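Local coordinates for enterobactin synthetase component F-related protein (Vibrio cholerae serotype O1, PDB 4OXI) that probably activates glycine with ATP to form glycyl-adenylate, as an adenylation enzyme of a lipopolysaccharide modification pathway that gives resistance to antimicrobial peptides, at residues D525-Q530 / K542-I547; W115-Y118 / T123-P126. All coordinates share one frame; numbering follows the deposited sequence.

Interaction 1. Residues D525-Q530 / K542-I547; sequences DLWLSQ and KRWYAI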
loop_
_atom_site.group_PDB
_atom_site.type_symbol
_atom_site.label_atom_id
_atom_site.label_comp_id
_atom_site.label_asym_id
_atom_site.label_seq_id
_atom_site.Cartn_x
_atom_site.Cartn_y
_atom_site.Cartn_z
ATOM N N ASP A 525 -11.805 20.243 22.861
ATOM C CA ASP A 525 -11.118 19.170 23.589
ATOM C C ASP A 525 -11.900 17.872 23.467
ATOM O O ASP A 525 -11.336 16.810 23.193
ATOM C CB ASP A 525 -10.953 19.524 25.065
ATOM C CG ASP A 525 -10.057 20.725 25.273
ATOM O OD1 ASP A 525 -10.529 21.724 25.872
ATOM O OD2 ASP A 525 -8.885 20.669 24.831
ATOM N N LEU A 526 -13.206 17.968 23.684
ATOM C CA LEU A 526 -14.090 16.826 23.579
ATOM C C LEU A 526 -14.108 16.285 22.136
ATOM O O LEU A 526 -14.012 15.073 21.916
ATOM C CB LEU A 526 -15.495 17.219 24.031
ATOM C CG LEU A 526 -16.556 16.129 23.927
ATOM C CD1 LEU A 526 -16.126 14.908 24.723
ATOM C CD2 LEU A 526 -17.905 16.635 24.415
ATOM N N TRP A 527 -14.213 17.193 21.167
ATOM C CA TRP A 527 -14.225 16.839 19.746
ATOM C C TRP A 527 -12.985 16.060 19.343
ATOM O O TRP A 527 -13.080 15.034 18.672
ATOM C CB TRP A 527 -14.267 18.096 18.895
ATOM C CG TRP A 527 -15.514 18.892 19.042
ATOM C CD1 TRP A 527 -16.686 18.504 19.634
ATOM C CD2 TRP A 527 -15.717 20.233 18.590
ATOM N NE1 TRP A 527 -17.609 19.524 19.564
ATOM C CE2 TRP A 527 -17.035 20.599 18.932
ATOM C CE3 TRP A 527 -14.908 21.160 17.921
ATOM C CZ2 TRP A 527 -17.565 21.853 18.620
ATOM C CZ3 TRP A 527 -15.437 22.412 17.619
ATOM C CH2 TRP A 527 -16.751 22.743 17.968
ATOM N N LEU A 528 -11.828 16.583 19.742
ATOM C CA LEU A 528 -10.543 15.965 19.466
ATOM C C LEU A 528 -10.485 14.567 20.071
ATOM O O LEU A 528 -10.065 13.608 19.420
ATOM C CB LEU A 528 -9.431 16.825 20.055
ATOM C CG LEU A 528 -8.008 16.384 19.750
ATOM C CD1 LEU A 528 -7.838 16.272 18.246
ATOM C CD2 LEU A 528 -6.990 17.345 20.341
ATOM N N SER A 529 -10.926 14.459 21.318
ATOM C CA SER A 529 -10.912 13.188 22.033
ATOM C C SER A 529 -11.732 12.115 21.314
ATOM O O SER A 529 -11.296 10.975 21.185
ATOM C CB SER A 529 -11.414 13.381 23.465
ATOM O OG SER A 529 -11.917 12.167 23.986
ATOM N N GLN A 530 -12.917 12.487 20.845
ATOM C CA GLN A 530 -13.768 11.551 20.117
ATOM C C GLN A 530 -13.279 11.223 18.693
ATOM O O GLN A 530 -13.382 10.084 18.259
ATOM C CB GLN A 530 -15.215 12.044 20.106
ATOM C CG GLN A 530 -15.827 12.064 21.501
ATOM C CD GLN A 530 -17.198 12.709 21.540
ATOM O OE1 GLN A 530 -17.749 13.105 20.508
ATOM N NE2 GLN A 530 -17.760 12.818 22.737
ATOM N N LYS A 542 -6.001 19.024 12.865
ATOM C CA LYS A 542 -5.037 19.543 13.833
ATOM C C LYS A 542 -5.414 20.949 14.270
ATOM O O LYS A 542 -4.932 21.438 15.284
ATOM C CB LYS A 542 -3.620 19.572 13.235
ATOM C CG LYS A 542 -3.103 18.234 12.739
ATOM C CD LYS A 542 -3.349 17.145 13.772
ATOM C CE LYS A 542 -2.951 15.769 13.240
ATOM N NZ LYS A 542 -3.707 14.704 13.965
ATOM N N ARG A 543 -6.261 21.602 13.487
ATOM C CA ARG A 543 -6.741 22.935 13.829
ATOM C C ARG A 543 -8.229 23.030 13.550
ATOM O O ARG A 543 -8.723 22.488 12.555
ATOM C CB ARG A 543 -6.016 24.003 13.023
ATOM C CG ARG A 543 -4.569 24.216 13.394
ATOM C CD ARG A 543 -3.904 25.086 12.339
ATOM N NE ARG A 543 -2.620 25.601 12.790
ATOM C CZ ARG A 543 -2.423 26.850 13.196
ATOM N NH1 ARG A 543 -3.433 27.717 13.202
ATOM N NH2 ARG A 543 -1.216 27.233 13.592
ATOM N N TRP A 544 -8.930 23.734 14.430
ATOM C CA TRP A 544 -10.379 23.846 14.380
ATOM C C TRP A 544 -10.769 25.319 14.358
ATOM O O TRP A 544 -10.247 26.113 15.138
ATOM C CB TRP A 544 -10.973 23.158 15.602
ATOM C CG TRP A 544 -10.588 21.730 15.672
ATOM C CD1 TRP A 544 -9.349 21.225 15.952
ATOM C CD2 TRP A 544 -11.444 20.600 15.452
ATOM N NE1 TRP A 544 -9.381 19.848 15.911
ATOM C CE2 TRP A 544 -10.656 19.441 15.610
ATOM C CE3 TRP A 544 -12.797 20.455 15.143
ATOM C CZ2 TRP A 544 -11.183 18.158 15.470
ATOM C CZ3 TRP A 544 -13.317 19.178 15.005
ATOM C CH2 TRP A 544 -12.515 18.051 15.168
ATOM N N TYR A 545 -11.673 25.682 13.454
ATOM C CA TYR A 545 -12.132 27.060 13.338
ATOM C C TYR A 545 -13.662 27.111 13.387
ATOM O O TYR A 545 -14.348 26.287 12.760
ATOM C CB TYR A 545 -11.611 27.702 12.044
ATOM C CG TYR A 545 -10.094 27.751 11.941
ATOM C CD1 TYR A 545 -9.392 28.894 12.297
ATOM C CD2 TYR A 545 -9.366 26.654 11.493
ATOM C CE1 TYR A 545 -8.006 28.951 12.211
ATOM C CE2 TYR A 545 -7.977 26.698 11.409
ATOM C CZ TYR A 545 -7.305 27.853 11.770
ATOM O OH TYR A 545 -5.930 27.917 11.698
ATOM N N ALA A 546 -14.186 28.050 14.174
ATOM C CA ALA A 546 -15.610 28.370 14.153
ATOM C C ALA A 546 -15.765 29.576 13.234
ATOM O O ALA A 546 -15.241 30.661 13.522
ATOM C CB ALA A 546 -16.120 28.689 15.555
ATOM N N ILE A 547 -16.450 29.382 12.111
ATOM C CA ILE A 547 -16.517 30.419 11.088
ATOM C C ILE A 547 -17.982 30.691 10.752
ATOM O O ILE A 547 -18.795 29.765 10.727
ATOM C CB ILE A 547 -15.687 30.019 9.827
ATOM C CG1 ILE A 547 -15.497 31.209 8.880
ATOM C CG2 ILE A 547 -16.320 28.833 9.096
ATOM C CD1 ILE A 547 -14.552 30.919 7.721
#
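Trp527 of the helix and Trp544 of the strand meet through their indoles, and these two side chains carry the contact. The closest approach is between the CE3 atoms of Trp527 and Trp544, 3.6 Å apart. The six-membered rings lie at 39° to each other with centroids 5.6 Å apart, too tilted for an offset stack and too flat for a T-shape. The CB of Trp527 sits over one face of the Trp544 indole, 4.1 Å from Trp544 CH2. In Trp527, CG lies beside the backbone N. The near-eclipsed second torsion (-13°) turns CD1 back toward its own helix and sends the benzo side outward to Trp544. The pair ties helix 524-531 to strand 543-546 within a beta-alpha-beta unit that starts with strand 512-516, the parallel neighbour of strand 543-546. This unit belongs to what is probably the small C-terminal domain found in adenylate-forming enzymes. Trp522 extends the aromatic group, meeting Trp527 edge-to-face and also touching Trp544. Val487 and Val490 of helix 480-491 pack on Trp544 and Trp527, respectively. Tyr545 points away from the helix. On that side of the strand Arg543 NH1 donates to Tyr545 OH at 2.9 Å. This bond is bent, at 144°, and the hydroxyl is tilted from the guanidinium plane.

Interaction 2. Residues W115-Y118 / T123-P126; sequences WASY and TYIP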
loop_
_atom_site.group_PDB
_atom_site.type_symbol
_atom_site.label_atom_id
_atom_site.label_comp_id
_atom_site.label_asym_id
_atom_site.label_seq_id
_atom_site.Cartn_x
_atom_site.Cartn_y
_atom_site.Cartn_z
ATOM N N TRP A 115 5.602 -13.962 3.895
ATOM C CA TRP A 115 6.212 -15.016 3.089
ATOM C C TRP A 115 5.446 -16.326 3.276
ATOM O O TRP A 115 5.219 -17.055 2.323
ATOM C CB TRP A 115 7.638 -15.278 3.544
ATOM C CG TRP A 115 8.659 -14.359 3.050
ATOM C CD1 TRP A 115 8.561 -13.006 2.906
ATOM C CD2 TRP A 115 9.991 -14.715 2.660
ATOM N NE1 TRP A 115 9.760 -12.494 2.437
ATOM C CE2 TRP A 115 10.651 -13.526 2.280
ATOM C CE3 TRP A 115 10.690 -15.923 2.598
ATOM C CZ2 TRP A 115 11.977 -13.513 1.845
ATOM C CZ3 TRP A 115 12.009 -15.913 2.141
ATOM C CH2 TRP A 115 12.637 -14.714 1.778
ATOM N N ALA A 116 5.077 -16.625 4.517
ATOM C CA ALA A 116 4.358 -17.856 4.828
ATOM C C ALA A 116 3.036 -17.878 4.092
ATOM O O ALA A 116 2.619 -18.907 3.568
ATOM C CB ALA A 116 4.107 -17.968 6.350
ATOM N N SER A 117 2.357 -16.738 4.073
ATOM C CA SER A 117 1.065 -16.680 3.410
ATOM C C SER A 117 1.226 -16.833 1.907
ATOM O O SER A 117 0.456 -17.558 1.258
ATOM C CB SER A 117 0.345 -15.370 3.730
ATOM O OG SER A 117 -0.770 -15.235 2.867
ATOM N N TYR A 118 2.221 -16.154 1.343
ATOM C CA TYR A 118 2.461 -16.273 -0.091
ATOM C C TYR A 118 2.840 -17.712 -0.484
ATOM O O TYR A 118 2.263 -18.287 -1.408
ATOM C CB TYR A 118 3.542 -15.289 -0.594
ATOM C CG TYR A 118 3.806 -15.541 -2.057
ATOM C CD1 TYR A 118 2.956 -15.025 -3.022
ATOM C CD2 TYR A 118 4.857 -16.356 -2.472
ATOM C CE1 TYR A 118 3.150 -15.281 -4.366
ATOM C CE2 TYR A 118 5.062 -16.624 -3.821
ATOM C CZ TYR A 118 4.199 -16.089 -4.760
ATOM O OH TYR A 118 4.384 -16.336 -6.100
ATOM N N THR A 123 -4.154 -16.002 2.404
ATOM C CA THR A 123 -4.516 -14.589 2.263
ATOM C C THR A 123 -4.093 -13.841 3.508
ATOM O O THR A 123 -4.478 -14.226 4.622
ATOM C CB THR A 123 -6.047 -14.415 2.150
ATOM O OG1 THR A 123 -6.575 -15.340 1.191
ATOM C CG2 THR A 123 -6.407 -12.990 1.737
ATOM N N TYR A 124 -3.311 -12.774 3.351
ATOM C CA TYR A 124 -2.953 -11.994 4.524
ATOM C C TYR A 124 -3.669 -10.653 4.574
ATOM O O TYR A 124 -4.008 -10.070 3.543
ATOM C CB TYR A 124 -1.432 -11.876 4.717
ATOM C CG TYR A 124 -0.711 -10.833 3.881
ATOM C CD1 TYR A 124 -0.554 -9.525 4.344
ATOM C CD2 TYR A 124 -0.127 -11.175 2.657
ATOM C CE1 TYR A 124 0.128 -8.572 3.591
ATOM C CE2 TYR A 124 0.561 -10.225 1.891
ATOM C CZ TYR A 124 0.685 -8.937 2.372
ATOM O OH TYR A 124 1.372 -8.009 1.637
ATOM N N ILE A 125 -3.910 -10.189 5.795
ATOM C CA ILE A 125 -4.641 -8.956 6.035
ATOM C C ILE A 125 -3.848 -8.092 7.015
ATOM O O ILE A 125 -3.876 -8.318 8.222
ATOM C CB ILE A 125 -6.018 -9.267 6.637
ATOM C CG1 ILE A 125 -6.735 -10.321 5.781
ATOM C CG2 ILE A 125 -6.879 -7.987 6.756
ATOM C CD1 ILE A 125 -7.836 -11.030 6.500
ATOM N N PRO A 126 -3.116 -7.106 6.498
ATOM C CA PRO A 126 -2.314 -6.309 7.428
ATOM C C PRO A 126 -3.202 -5.363 8.228
ATOM O O PRO A 126 -4.110 -4.757 7.660
ATOM C CB PRO A 126 -1.386 -5.515 6.494
ATOM C CG PRO A 126 -2.115 -5.425 5.195
ATOM C CD PRO A 126 -2.925 -6.703 5.090
#
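This is a small, buried helix-to-strand contact inside a beta-alpha-beta unit, where the last part of helix 108-119 lies against strand 123-126. Ser117 supplies the helix side. With OG turned opposite the backbone N (chi1 169°), the hydroxyl reaches the start of the strand. There it lies 3.5 Å from Thr123 N and 3.6 Å from Tyr124 N. Both are close polar approaches, not hydrogen bonds. The CB of Ser117 packs against the CB of Tyr124 at 4.0 Å. Ser117 OG also lies near the plane of the Tyr124 ring, at its edge, 4.1 Å from CD2. The small serine therefore meets the root of the tyrosine, and the rest of the ring lies farther off. Thr123 points away from the helix, and its OG1 is hydrogen-bonded to Tyr216 O and Gln98 NE2. The backbone of the strand bonds on one flank to Val100 of strand 99-102 and on the other to Ala217 and Ile219 of strand 216-222. The Tyr124 side chain packs on Ile102 of strand 99-102 and on Val270 of helix 268-279, while helix 78-95 covers Ala116 and Trp115.

Interaction 2 comes first along the chain and is complete long before interaction 1 begins. Their centres are 38 Å apart, and the nearest atoms are about 20 Å apart, so they do not touch. Each joins a helix to the second strand of a beta-alpha-beta unit, but the beta-sheets differ. Residues 123-126 belong to a parallel beta-sheet in the AMP-binding part of the sequence. Residues 543-546 edge a small mixed beta-sheet near the C-terminus. Interaction 2 lies nearer the chain centre, with the Tyr124 side chain about 12 Å from the bound glycyl-adenosine-5'-phosphate. Interaction 1 is peripheral, about 29 Å from that centre. Each contact therefore belongs to the packing of its own region of the enzyme.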